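Local coordinates for UTP--glucose-1-phosphate uridylyltransferase YngB (Bacillus subtilis, PDB 7O2N), which catalyses the formation of UDP-glucose and diphosphate from UTP and glucose 1-phosphate, a step toward the glycolipids and glucosylated teichoic acids of the bacterial envelope, at residues D133-E138 against M204-L209; I268-P273 against S277-Y282; D52-T57 against E118-D123; I9-L14 against P26-P31. All blocks are in the same frame, centred on the assembly; numbering follows the deposited sequence.

Interaction 1: residues D133-E138 against M204-L209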
loop_
_atom_site.group_PDB
_atom_site.type_symbol
_atom_site.label_atom_id
_atom_site.label_comp_id
_atom_site.label_asym_id
_atom_site.label_seq_id
_atom_site.Cartn_x
_atom_site.Cartn_y
_atom_site.Cartn_z
ATOM N N ASP A 133 -0.346 -15.922 0.371
ATOM C CA ASP A 133 -1.180 -15.954 -0.817
ATOM C C ASP A 133 -2.605 -15.573 -0.431
ATOM O O ASP A 133 -3.001 -15.758 0.711
ATOM C CB ASP A 133 -1.080 -17.335 -1.485
ATOM C CG ASP A 133 -1.663 -18.460 -0.634
ATOM O OD1 ASP A 133 -2.879 -18.412 -0.390
ATOM O OD2 ASP A 133 -0.890 -19.331 -0.168
ATOM N N ILE A 134 -3.396 -15.086 -1.383
ATOM C CA ILE A 134 -4.828 -14.997 -1.137
ATOM C C ILE A 134 -5.513 -16.090 -1.955
ATOM O O ILE A 134 -5.118 -16.356 -3.081
ATOM C CB ILE A 134 -5.346 -13.567 -1.417
ATOM C CG1 ILE A 134 -4.805 -12.576 -0.375
ATOM C CG2 ILE A 134 -6.863 -13.502 -1.577
ATOM C CD1 ILE A 134 -4.590 -11.142 -0.891
ATOM N N MET A 135 -6.501 -16.758 -1.350
ATOM C CA MET A 135 -7.308 -17.781 -1.991
ATOM C C MET A 135 -8.723 -17.240 -2.163
ATOM O O MET A 135 -9.337 -16.762 -1.209
ATOM C CB MET A 135 -7.385 -19.023 -1.109
ATOM C CG MET A 135 -6.102 -19.812 -1.061
ATOM S SD MET A 135 -6.074 -21.259 -2.132
ATOM C CE MET A 135 -7.131 -20.654 -3.442
ATOM N N VAL A 136 -9.235 -17.313 -3.394
ATOM C CA VAL A 136 -10.630 -17.019 -3.656
ATOM C C VAL A 136 -11.328 -18.345 -3.924
ATOM O O VAL A 136 -10.900 -19.087 -4.809
ATOM C CB VAL A 136 -10.752 -16.037 -4.834
ATOM C CG1 VAL A 136 -12.163 -15.477 -4.963
ATOM C CG2 VAL A 136 -9.748 -14.894 -4.698
ATOM N N SER A 137 -12.373 -18.627 -3.125
ATOM C CA SER A 137 -12.920 -19.968 -2.964
ATOM C C SER A 137 -14.410 -19.918 -2.641
ATOM O O SER A 137 -14.864 -18.980 -2.002
ATOM C CB SER A 137 -12.186 -20.711 -1.886
ATOM O OG SER A 137 -10.809 -20.755 -2.178
ATOM N N GLU A 138 -15.151 -20.956 -3.049
ATOM C CA GLU A 138 -16.542 -21.095 -2.638
ATOM C C GLU A 138 -16.566 -21.471 -1.156
ATOM O O GLU A 138 -17.384 -20.993 -0.371
ATOM C CB GLU A 138 -17.266 -22.120 -3.517
ATOM C CG GLU A 138 -17.256 -21.757 -4.988
ATOM C CD GLU A 138 -18.086 -22.688 -5.850
ATOM O OE1 GLU A 138 -18.989 -22.193 -6.547
ATOM O OE2 GLU A 138 -17.821 -23.906 -5.829
ATOM N N MET A 204 0.682 -24.688 1.019
ATOM C CA MET A 204 0.350 -23.296 0.752
ATOM C C MET A 204 0.034 -22.540 2.045
ATOM O O MET A 204 -1.093 -22.050 2.214
ATOM C CB MET A 204 -0.809 -23.189 -0.250
ATOM C CG MET A 204 -0.596 -24.016 -1.522
ATOM S SD MET A 204 0.526 -23.301 -2.769
ATOM C CE MET A 204 1.813 -22.613 -1.730
ATOM N N GLY A 205 1.054 -22.464 2.931
ATOM C CA GLY A 205 1.005 -21.868 4.261
ATOM C C GLY A 205 -0.363 -21.952 4.944
ATOM O O GLY A 205 -0.876 -20.974 5.480
ATOM N N ARG A 206 -0.971 -23.138 4.902
ATOM C CA ARG A 206 -2.146 -23.442 5.702
ATOM C C ARG A 206 -1.871 -24.752 6.430
ATOM O O ARG A 206 -1.312 -25.670 5.840
ATOM C CB ARG A 206 -3.391 -23.458 4.822
ATOM C CG ARG A 206 -3.708 -22.084 4.268
ATOM C CD ARG A 206 -5.004 -22.050 3.480
ATOM N NE ARG A 206 -5.195 -20.747 2.853
ATOM C CZ ARG A 206 -4.409 -20.224 1.903
ATOM N NH1 ARG A 206 -3.330 -20.865 1.462
ATOM N NH2 ARG A 206 -4.707 -19.030 1.419
ATOM N N TYR A 207 -2.153 -24.776 7.741
ATOM C CA TYR A 207 -1.977 -25.971 8.556
ATOM C C TYR A 207 -3.088 -26.031 9.599
ATOM O O TYR A 207 -3.541 -24.993 10.061
ATOM C CB TYR A 207 -0.639 -25.969 9.293
ATOM C CG TYR A 207 0.587 -25.698 8.468
ATOM C CD1 TYR A 207 0.849 -24.444 7.921
ATOM C CD2 TYR A 207 1.567 -26.673 8.325
ATOM C CE1 TYR A 207 2.014 -24.187 7.203
ATOM C CE2 TYR A 207 2.751 -26.430 7.634
ATOM C CZ TYR A 207 2.970 -25.186 7.058
ATOM O OH TYR A 207 4.130 -24.950 6.378
ATOM N N VAL A 208 -3.537 -27.249 9.916
ATOM C CA VAL A 208 -4.205 -27.521 11.170
ATOM C C VAL A 208 -3.315 -28.476 11.963
ATOM O O VAL A 208 -2.753 -29.411 11.404
ATOM C CB VAL A 208 -5.632 -28.034 10.937
ATOM C CG1 VAL A 208 -6.271 -28.538 12.218
ATOM C CG2 VAL A 208 -6.483 -26.927 10.352
ATOM N N LEU A 209 -3.116 -28.175 13.254
ATOM C CA LEU A 209 -2.164 -28.902 14.080
ATOM C C LEU A 209 -2.784 -29.337 15.407
ATOM O O LEU A 209 -3.830 -28.834 15.831
ATOM C CB LEU A 209 -0.937 -28.015 14.328
ATOM C CG LEU A 209 -0.124 -27.651 13.095
ATOM C CD1 LEU A 209 1.174 -26.975 13.516
ATOM C CD2 LEU A 209 0.165 -28.890 12.258
#
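A buried salt bridge between Asp133 and Arg206 ties the short strand 133-136, which pairs with strand 251-254, to the main sheet at the corner where the chain enters strand 206-210. Asp133 OD1 is the main acceptor: Arg206 NH2 reaches it at 2.6 Å, with an N-H...O angle of 160°. That nitrogen meets the syn side of the oxygen, and the carboxylate and guanidinium planes lie only 24° apart, so the two flat groups are nearly coplanar. Arg206 NH1 adds weak bonds to Asp133 OD1 and, at 3.3 Å, to Asp133 OD2; it also bonds weakly to Met204 O, just before the corner. An extended chain from CG to NE carries the arginine across to the aspartate. Met135 lies over one face of the guanidinium, its CG 3.4 Å from Arg206 CZ, while the bent thioether places SD above the rim. Arg206 NE forms a second salt bridge with Glu44, so two carboxylates share the buried positive charge and probably stabilise it. Asp133 ends a Gly-Asp-Asp sequence, and the arrangement is consistent with the region around the acidic motif near the metal site in GT-A nucleotidyltransferases.

Interaction 2: residues I268-P273 against S277-Y282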
loop_
_atom_site.group_PDB
_atom_site.type_symbol
_atom_site.label_atom_id
_atom_site.label_comp_id
_atom_site.label_asym_id
_atom_site.label_seq_id
_atom_site.Cartn_x
_atom_site.Cartn_y
_atom_site.Cartn_z
ATOM N N ILE A 268 -8.338 -9.461 -7.942
ATOM C CA ILE A 268 -9.370 -9.278 -6.934
ATOM C C ILE A 268 -10.153 -8.010 -7.302
ATOM O O ILE A 268 -11.363 -7.917 -7.066
ATOM C CB ILE A 268 -8.757 -9.181 -5.517
ATOM C CG1 ILE A 268 -7.736 -10.272 -5.167
ATOM C CG2 ILE A 268 -9.818 -8.969 -4.444
ATOM C CD1 ILE A 268 -8.289 -11.637 -4.864
ATOM N N GLY A 269 -9.450 -7.040 -7.907
ATOM C CA GLY A 269 -10.067 -5.796 -8.316
ATOM C C GLY A 269 -11.170 -6.087 -9.320
ATOM O O GLY A 269 -12.297 -5.598 -9.191
ATOM N N LEU A 270 -10.821 -6.962 -10.273
ATOM C CA LEU A 270 -11.705 -7.336 -11.366
ATOM C C LEU A 270 -12.911 -8.098 -10.834
ATOM O O LEU A 270 -13.893 -8.255 -11.552
ATOM C CB LEU A 270 -10.929 -8.181 -12.384
ATOM C CG LEU A 270 -10.021 -7.364 -13.298
ATOM C CD1 LEU A 270 -9.030 -8.223 -14.039
ATOM C CD2 LEU A 270 -10.851 -6.557 -14.271
ATOM N N MET A 271 -12.823 -8.562 -9.583
ATOM C CA MET A 271 -13.917 -9.322 -9.024
ATOM C C MET A 271 -14.865 -8.383 -8.284
ATOM O O MET A 271 -15.959 -8.789 -7.896
ATOM C CB MET A 271 -13.408 -10.431 -8.107
ATOM C CG MET A 271 -12.705 -11.539 -8.872
ATOM S SD MET A 271 -11.728 -12.643 -7.761
ATOM C CE MET A 271 -11.006 -13.829 -8.902
ATOM N N ARG A 272 -14.475 -7.114 -8.131
ATOM C CA ARG A 272 -15.340 -6.198 -7.404
ATOM C C ARG A 272 -16.168 -5.370 -8.376
ATOM O O ARG A 272 -15.633 -4.539 -9.117
ATOM C CB ARG A 272 -14.593 -5.448 -6.293
ATOM C CG ARG A 272 -14.581 -6.238 -4.991
ATOM C CD ARG A 272 -13.257 -6.237 -4.281
ATOM N NE ARG A 272 -13.383 -5.226 -3.248
ATOM C CZ ARG A 272 -13.202 -3.930 -3.452
ATOM N NH1 ARG A 272 -12.893 -3.490 -4.658
ATOM N NH2 ARG A 272 -13.353 -3.076 -2.466
ATOM N N PRO A 273 -17.507 -5.601 -8.375
ATOM C CA PRO A 273 -18.412 -5.013 -9.362
ATOM C C PRO A 273 -18.270 -3.500 -9.471
ATOM O O PRO A 273 -18.382 -2.963 -10.570
ATOM C CB PRO A 273 -19.820 -5.384 -8.865
ATOM C CG PRO A 273 -19.621 -5.904 -7.459
ATOM C CD PRO A 273 -18.219 -6.468 -7.418
ATOM N N SER A 277 -15.541 -2.446 -14.200
ATOM C CA SER A 277 -15.557 -1.924 -15.562
ATOM C C SER A 277 -14.508 -0.833 -15.761
ATOM O O SER A 277 -13.824 -0.822 -16.791
ATOM C CB SER A 277 -16.920 -1.513 -16.063
ATOM O OG SER A 277 -17.847 -1.388 -15.005
ATOM N N GLN A 278 -14.371 0.051 -14.763
ATOM C CA GLN A 278 -13.429 1.147 -14.912
ATOM C C GLN A 278 -12.023 0.575 -15.079
ATOM O O GLN A 278 -11.200 1.099 -15.837
ATOM C CB GLN A 278 -13.483 2.101 -13.724
ATOM C CG GLN A 278 -14.874 2.603 -13.366
ATOM C CD GLN A 278 -15.080 2.517 -11.871
ATOM O OE1 GLN A 278 -16.054 1.930 -11.395
ATOM N NE2 GLN A 278 -14.139 3.068 -11.112
ATOM N N LEU A 279 -11.775 -0.529 -14.369
ATOM C CA LEU A 279 -10.461 -1.143 -14.296
ATOM C C LEU A 279 -10.096 -1.747 -15.654
ATOM O O LEU A 279 -9.088 -1.376 -16.263
ATOM C CB LEU A 279 -10.552 -2.218 -13.212
ATOM C CG LEU A 279 -9.237 -2.818 -12.743
ATOM C CD1 LEU A 279 -8.193 -1.729 -12.554
ATOM C CD2 LEU A 279 -9.468 -3.579 -11.445
ATOM N N LEU A 280 -10.956 -2.676 -16.106
ATOM C CA LEU A 280 -10.808 -3.397 -17.357
ATOM C C LEU A 280 -10.641 -2.407 -18.514
ATOM O O LEU A 280 -9.712 -2.530 -19.302
ATOM C CB LEU A 280 -12.048 -4.279 -17.519
ATOM C CG LEU A 280 -11.945 -5.398 -18.551
ATOM C CD1 LEU A 280 -10.499 -5.816 -18.761
ATOM C CD2 LEU A 280 -12.777 -6.583 -18.101
ATOM N N ALA A 281 -11.525 -1.404 -18.586
ATOM C CA ALA A 281 -11.406 -0.359 -19.586
ATOM C C ALA A 281 -10.001 0.209 -19.554
ATOM O O ALA A 281 -9.374 0.293 -20.603
ATOM C CB ALA A 281 -12.395 0.738 -19.351
ATOM N N TYR A 282 -9.523 0.565 -18.351
ATOM C CA TYR A 282 -8.196 1.148 -18.181
ATOM C C TYR A 282 -7.123 0.204 -18.711
ATOM O O TYR A 282 -6.157 0.664 -19.316
ATOM C CB TYR A 282 -7.871 1.508 -16.724
ATOM C CG TYR A 282 -6.419 1.868 -16.529
ATOM C CD1 TYR A 282 -5.879 3.014 -17.099
ATOM C CD2 TYR A 282 -5.566 1.030 -15.824
ATOM C CE1 TYR A 282 -4.531 3.324 -16.962
ATOM C CE2 TYR A 282 -4.214 1.301 -15.703
ATOM C CZ TYR A 282 -3.692 2.456 -16.273
ATOM O OH TYR A 282 -2.353 2.722 -16.137
#
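Leu270 and Leu279 meet where helix 258-269 gives way, through a type I turn from Gly269 to Arg272, to the long C-terminal helix 273-295. The close part of the contact centres on one methyl group. Leu279 CD2 rests on the backbone of Gly269 and Leu270, 3.7 Å from Gly269 C and 3.8 Å from Leu270 N; Gly269 brings no side chain between them. A chi1 of -168° points CG of Leu279 away from its amide nitrogen and carries the branch to this patch. The same methyl touches the leucine opposite, Leu270 CG lying 4.3 Å from Leu279 CD2. The Leu270 CD2 methyl also reaches the next residue, 4.1 Å from Leu280 CB, and these two side chains cross at about a right angle. The second subunit covers this apolar patch further: its Phe262 packs on Leu279 and its Val286 on Leu270. The looser side lies toward solvent, where Pro273 and Ser277 are exposed and their side chains stay clear of the opposing segment. Between 268-273 and 277-282 the contact is van der Waals only, leucine carbons on apolar side chains and on backbone; a weak bond from Arg276 NH1 to Leu270 O lies just outside. Their mutual placement here therefore probably depends on shape and on exclusion of water, which the dimer partner extends.

Interaction 3: residues D52-T57 against E118-D123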
loop_
_atom_site.group_PDB
_atom_site.type_symbol
_atom_site.label_atom_id
_atom_site.label_comp_id
_atom_site.label_asym_id
_atom_site.label_seq_id
_atom_site.Cartn_x
_atom_site.Cartn_y
_atom_site.Cartn_z
ATOM N N ASP A 52 -10.762 -17.028 17.501
ATOM C CA ASP A 52 -9.663 -16.449 18.263
ATOM C C ASP A 52 -8.335 -16.617 17.524
ATOM O O ASP A 52 -7.910 -17.730 17.230
ATOM C CB ASP A 52 -9.566 -17.061 19.664
ATOM C CG ASP A 52 -10.829 -16.958 20.516
ATOM O OD1 ASP A 52 -11.303 -15.806 20.765
ATOM O OD2 ASP A 52 -11.317 -18.034 20.958
ATOM N N ILE A 53 -7.673 -15.486 17.270
ATOM C CA ILE A 53 -6.424 -15.426 16.529
ATOM C C ILE A 53 -5.338 -14.829 17.429
ATOM O O ILE A 53 -5.547 -13.828 18.134
ATOM C CB ILE A 53 -6.630 -14.579 15.262
ATOM C CG1 ILE A 53 -7.673 -15.196 14.325
ATOM C CG2 ILE A 53 -5.310 -14.323 14.556
ATOM C CD1 ILE A 53 -8.093 -14.315 13.159
ATOM N N LEU A 54 -4.165 -15.466 17.402
ATOM C CA LEU A 54 -2.990 -14.884 18.021
ATOM C C LEU A 54 -2.032 -14.462 16.914
ATOM O O LEU A 54 -1.625 -15.267 16.080
ATOM C CB LEU A 54 -2.321 -15.925 18.917
ATOM C CG LEU A 54 -0.999 -15.485 19.548
ATOM C CD1 LEU A 54 -1.143 -14.198 20.362
ATOM C CD2 LEU A 54 -0.450 -16.577 20.443
ATOM N N ILE A 55 -1.688 -13.181 16.904
ATOM C CA ILE A 55 -0.687 -12.694 15.977
ATOM C C ILE A 55 0.620 -12.597 16.746
ATOM O O ILE A 55 0.676 -11.975 17.806
ATOM C CB ILE A 55 -1.103 -11.330 15.402
ATOM C CG1 ILE A 55 -2.448 -11.417 14.680
ATOM C CG2 ILE A 55 0.002 -10.766 14.523
ATOM C CD1 ILE A 55 -2.947 -10.099 14.193
ATOM N N ILE A 56 1.647 -13.278 16.232
ATOM C CA ILE A 56 2.988 -13.147 16.769
ATOM C C ILE A 56 3.564 -11.958 16.013
ATOM O O ILE A 56 3.861 -12.045 14.821
ATOM C CB ILE A 56 3.830 -14.421 16.549
ATOM C CG1 ILE A 56 3.089 -15.756 16.752
ATOM C CG2 ILE A 56 5.146 -14.351 17.299
ATOM C CD1 ILE A 56 2.242 -15.905 17.992
ATOM N N THR A 57 3.629 -10.818 16.697
ATOM C CA THR A 57 4.039 -9.586 16.055
ATOM C C THR A 57 5.442 -9.236 16.541
ATOM O O THR A 57 5.945 -9.862 17.464
ATOM C CB THR A 57 2.993 -8.494 16.328
ATOM O OG1 THR A 57 3.401 -7.283 15.683
ATOM C CG2 THR A 57 2.795 -8.209 17.801
ATOM N N GLU A 118 1.928 -21.566 22.304
ATOM C CA GLU A 118 1.691 -22.812 23.016
ATOM C C GLU A 118 0.576 -22.651 24.043
ATOM O O GLU A 118 -0.443 -23.330 23.956
ATOM C CB GLU A 118 2.973 -23.316 23.670
ATOM C CG GLU A 118 2.770 -24.596 24.464
ATOM C CD GLU A 118 4.037 -25.187 25.057
ATOM O OE1 GLU A 118 5.142 -24.811 24.600
ATOM O OE2 GLU A 118 3.922 -26.027 25.968
ATOM N N HIS A 119 0.788 -21.732 24.997
ATOM C CA HIS A 119 -0.031 -21.611 26.192
ATOM C C HIS A 119 -1.396 -21.041 25.828
ATOM O O HIS A 119 -2.380 -21.263 26.533
ATOM C CB HIS A 119 0.705 -20.786 27.258
ATOM C CG HIS A 119 1.935 -21.457 27.787
ATOM N ND1 HIS A 119 1.921 -22.234 28.935
ATOM C CD2 HIS A 119 3.205 -21.503 27.322
ATOM C CE1 HIS A 119 3.127 -22.718 29.157
ATOM N NE2 HIS A 119 3.929 -22.288 28.181
ATOM N N PHE A 120 -1.429 -20.312 24.709
ATOM C CA PHE A 120 -2.634 -19.621 24.282
ATOM C C PHE A 120 -3.651 -20.626 23.757
ATOM O O PHE A 120 -4.830 -20.527 24.091
ATOM C CB PHE A 120 -2.310 -18.508 23.284
ATOM C CG PHE A 120 -3.489 -18.087 22.445
ATOM C CD1 PHE A 120 -4.483 -17.280 22.977
ATOM C CD2 PHE A 120 -3.616 -18.509 21.132
ATOM C CE1 PHE A 120 -5.562 -16.873 22.207
ATOM C CE2 PHE A 120 -4.711 -18.123 20.376
ATOM C CZ PHE A 120 -5.679 -17.299 20.908
ATOM N N ILE A 121 -3.199 -21.576 22.931
ATOM C CA ILE A 121 -4.128 -22.580 22.421
ATOM C C ILE A 121 -4.227 -23.705 23.444
ATOM O O ILE A 121 -5.282 -24.292 23.658
ATOM C CB ILE A 121 -3.806 -23.072 20.983
ATOM C CG1 ILE A 121 -2.400 -23.648 20.836
ATOM C CG2 ILE A 121 -4.077 -21.992 19.931
ATOM C CD1 ILE A 121 -1.667 -23.019 19.689
ATOM N N GLY A 122 -3.098 -23.967 24.095
ATOM C CA GLY A 122 -3.043 -24.935 25.167
ATOM C C GLY A 122 -3.324 -26.329 24.638
ATOM O O GLY A 122 -2.424 -26.950 24.082
ATOM N N ASP A 123 -4.575 -26.780 24.805
ATOM C CA ASP A 123 -4.878 -28.163 24.498
ATOM C C ASP A 123 -6.070 -28.276 23.558
ATOM O O ASP A 123 -7.122 -28.816 23.908
ATOM C CB ASP A 123 -4.959 -29.052 25.733
ATOM C CG ASP A 123 -4.404 -30.420 25.392
ATOM O OD1 ASP A 123 -3.155 -30.533 25.310
ATOM O OD2 ASP A 123 -5.218 -31.332 25.110
#
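Phe120, on the short helix 118-121, lies against Leu54 and Asp52 of the parallel strand 52-57. Apolar packing carries most of the contact. Leu54 CB approaches the ring obliquely, 3.6 Å from Phe120 CE2, while a methyl of the same leucine follows the root of the aromatic, Leu54 CD2 standing 3.9 Å from Phe120 CB. Leu54 and Phe120 lie alongside each other, running in opposing senses. Phe120 has CG anti to the backbone N (chi1 160°), which lays the ring along the strand toward its start. There the far corner of the ring meets aliphatic carbon: Asp52 CB sits at the ring edge, 4.1 Å from Phe120 CZ. The backbone between Asp52 and Leu54 also comes close, with Ile53 C 4.3 Å from Phe120 CZ.

Aromatic and charged partners come from the neighbouring strands. Lys6 makes a cation-pi contact with the Phe120 ring and donates a hydrogen bond to Phe120 O, while the His100 ring meets the phenyl with the planes inclined at about 50°. Polar bonding between the two segments is absent; Asp52 OD1 instead turns to Asn98.

Within the helical segment, a backbone bond of 2.7 Å from Gly122 N to Glu118 O closes the turn, after which Gly122 leaves helical geometry with positive phi. Strand 52-57 runs between strands 6-11 and 98-103, and a helix packed on such a parallel sheet is typical of the Rossmann-like core of the GT-A fold.

Interaction 4: residues I9-L14 against P26-P31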
loop_
_atom_site.group_PDB
_atom_site.type_symbol
_atom_site.label_atom_id
_atom_site.label_comp_id
_atom_site.label_asym_id
_atom_site.label_seq_id
_atom_site.Cartn_x
_atom_site.Cartn_y
_atom_site.Cartn_z
ATOM N N ILE A 9 -1.366 -16.427 13.392
ATOM C CA ILE A 9 -0.767 -15.762 12.237
ATOM C C ILE A 9 0.604 -15.226 12.645
ATOM O O ILE A 9 0.664 -14.285 13.435
ATOM C CB ILE A 9 -1.661 -14.608 11.746
ATOM C CG1 ILE A 9 -3.123 -15.020 11.625
ATOM C CG2 ILE A 9 -1.136 -14.016 10.457
ATOM C CD1 ILE A 9 -4.050 -13.851 11.374
ATOM N N PRO A 10 1.739 -15.752 12.120
ATOM C CA PRO A 10 3.048 -15.200 12.460
ATOM C C PRO A 10 3.181 -13.952 11.588
ATOM O O PRO A 10 2.798 -13.976 10.427
ATOM C CB PRO A 10 4.048 -16.313 12.107
ATOM C CG PRO A 10 3.185 -17.453 11.597
ATOM C CD PRO A 10 1.857 -16.855 11.162
ATOM N N ALA A 11 3.645 -12.851 12.179
ATOM C CA ALA A 11 3.755 -11.598 11.455
ATOM C C ALA A 11 4.932 -10.783 11.984
ATOM O O ALA A 11 4.762 -9.603 12.274
ATOM C CB ALA A 11 2.481 -10.810 11.591
ATOM N N ALA A 12 6.124 -11.385 12.066
ATOM C CA ALA A 12 7.227 -10.645 12.641
ATOM C C ALA A 12 8.207 -10.182 11.563
ATOM O O ALA A 12 9.111 -9.401 11.870
ATOM C CB ALA A 12 7.894 -11.466 13.702
ATOM N N GLY A 13 7.993 -10.631 10.315
ATOM C CA GLY A 13 8.808 -10.274 9.156
ATOM C C GLY A 13 9.106 -8.777 9.020
ATOM O O GLY A 13 8.263 -7.927 9.288
ATOM N N LEU A 14 10.325 -8.464 8.588
ATOM C CA LEU A 14 10.743 -7.084 8.403
ATOM C C LEU A 14 10.411 -6.670 6.973
ATOM O O LEU A 14 10.557 -5.504 6.616
ATOM C CB LEU A 14 12.243 -6.994 8.682
ATOM C CG LEU A 14 12.737 -5.669 9.258
ATOM C CD1 LEU A 14 12.519 -5.562 10.767
ATOM C CD2 LEU A 14 14.205 -5.487 8.931
ATOM N N PRO A 26 4.635 -2.051 8.247
ATOM C CA PRO A 26 4.679 -3.504 8.096
ATOM C C PRO A 26 4.219 -4.019 6.741
ATOM O O PRO A 26 3.295 -3.483 6.132
ATOM C CB PRO A 26 3.650 -4.001 9.110
ATOM C CG PRO A 26 3.447 -2.811 10.031
ATOM C CD PRO A 26 3.568 -1.599 9.138
ATOM N N LYS A 27 4.869 -5.099 6.316
ATOM C CA LYS A 27 4.559 -5.833 5.104
ATOM C C LYS A 27 3.074 -6.176 5.082
ATOM O O LYS A 27 2.439 -6.021 4.043
ATOM C CB LYS A 27 5.483 -7.056 5.078
ATOM C CG LYS A 27 5.183 -8.127 4.042
ATOM C CD LYS A 27 4.854 -9.491 4.638
ATOM C CE LYS A 27 6.064 -10.175 5.239
ATOM N NZ LYS A 27 5.978 -11.648 5.083
ATOM N N GLU A 28 2.521 -6.578 6.240
ATOM C CA GLU A 28 1.199 -7.181 6.263
ATOM C C GLU A 28 0.095 -6.133 6.162
ATOM O O GLU A 28 -1.077 -6.485 5.967
ATOM C CB GLU A 28 0.999 -8.204 7.384
ATOM C CG GLU A 28 1.915 -8.007 8.572
ATOM C CD GLU A 28 3.352 -8.526 8.503
ATOM O OE1 GLU A 28 3.559 -9.756 8.644
ATOM O OE2 GLU A 28 4.264 -7.700 8.330
ATOM N N MET A 29 0.480 -4.853 6.249
ATOM C CA MET A 29 -0.485 -3.768 6.129
ATOM C C MET A 29 -0.529 -3.243 4.701
ATOM O O MET A 29 -1.349 -2.405 4.393
ATOM C CB MET A 29 -0.162 -2.600 7.068
ATOM C CG MET A 29 -0.425 -2.871 8.531
ATOM S SD MET A 29 -2.118 -3.449 8.842
ATOM C CE MET A 29 -3.007 -1.903 8.719
ATOM N N LEU A 30 0.363 -3.710 3.832
ATOM C CA LEU A 30 0.328 -3.264 2.446
ATOM C C LEU A 30 -1.034 -3.592 1.849
ATOM O O LEU A 30 -1.626 -4.661 2.054
ATOM C CB LEU A 30 1.462 -3.894 1.635
ATOM C CG LEU A 30 2.866 -3.419 2.011
ATOM C CD1 LEU A 30 3.914 -4.306 1.362
ATOM C CD2 LEU A 30 3.069 -1.980 1.563
ATOM N N PRO A 31 -1.602 -2.619 1.123
ATOM C CA PRO A 31 -2.960 -2.763 0.621
ATOM C C PRO A 31 -2.912 -3.784 -0.512
ATOM O O PRO A 31 -1.965 -3.787 -1.288
ATOM C CB PRO A 31 -3.296 -1.334 0.165
ATOM C CG PRO A 31 -1.953 -0.727 -0.208
ATOM C CD PRO A 31 -0.974 -1.338 0.773
#
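Glu28 extends toward Ala11 and Gly13, bringing the 3-10 segment 27-29 against the end of strand 6-11 and the loop that follows. Van der Waals contact is made chiefly by one carboxylate oxygen. Glu28 OE1 lies 3.3 Å from Ala11 CB and 3.4 Å from Ala11 CA, and the carboxylate carbon follows, with Glu28 CD 3.9 Å from the same methyl. A bend at chi2 (-81°) turns the acid group toward the strand end.

The electrostatic part is indirect. Glu28 OE2 stays 4.1 Å from Gly13 O, and no hydrogen bond joins the two segments. Lys61 supplies the link: its NZ forms a salt bridge with Glu28 OE2 and hydrogen bonds to Ala11 O and Gly13 O. One ammonium group thus gathers two carbonyls and a carboxylate, and their negative character probably favours its charged form.

Backbone bonds shape the second segment, Met29 N reaching Pro26 O and Leu30 N reaching Lys27 O, each at 3.1 Å. Further on, Pro31 packs on Pro31 of the second subunit.

Gly13 belongs to a glycine-rich sequence and Lys27 to a Pro-Lys-Glu sequence. As in related enzymes, these two elements following the first strand are typical of the nucleotide-binding region of sugar nucleotidyltransferases.

Overall arrangement
Interactions 3 and 4 are neighbours in the main sheet: strands 52-57 and 6-11 run parallel and are joined by probable backbone hydrogen bonds from Ile9 N to Leu54 O and Ala11 N to Ile56 O. Interaction 1 reaches the same sheet through strand 206-210, its centre about 17 Å from that of interaction 4 and about 18 Å from that of interaction 3. Strand 133-136 then leads outward, Val136 and Ile134 packing on Ile268 of interaction 2. Along the chain interaction 4 comes first, followed by 3, 1 and 2. The set thus runs from the catalytic-domain core to the C-terminal helices, and interactions 2 and 4 both touch the second subunit of the homodimer.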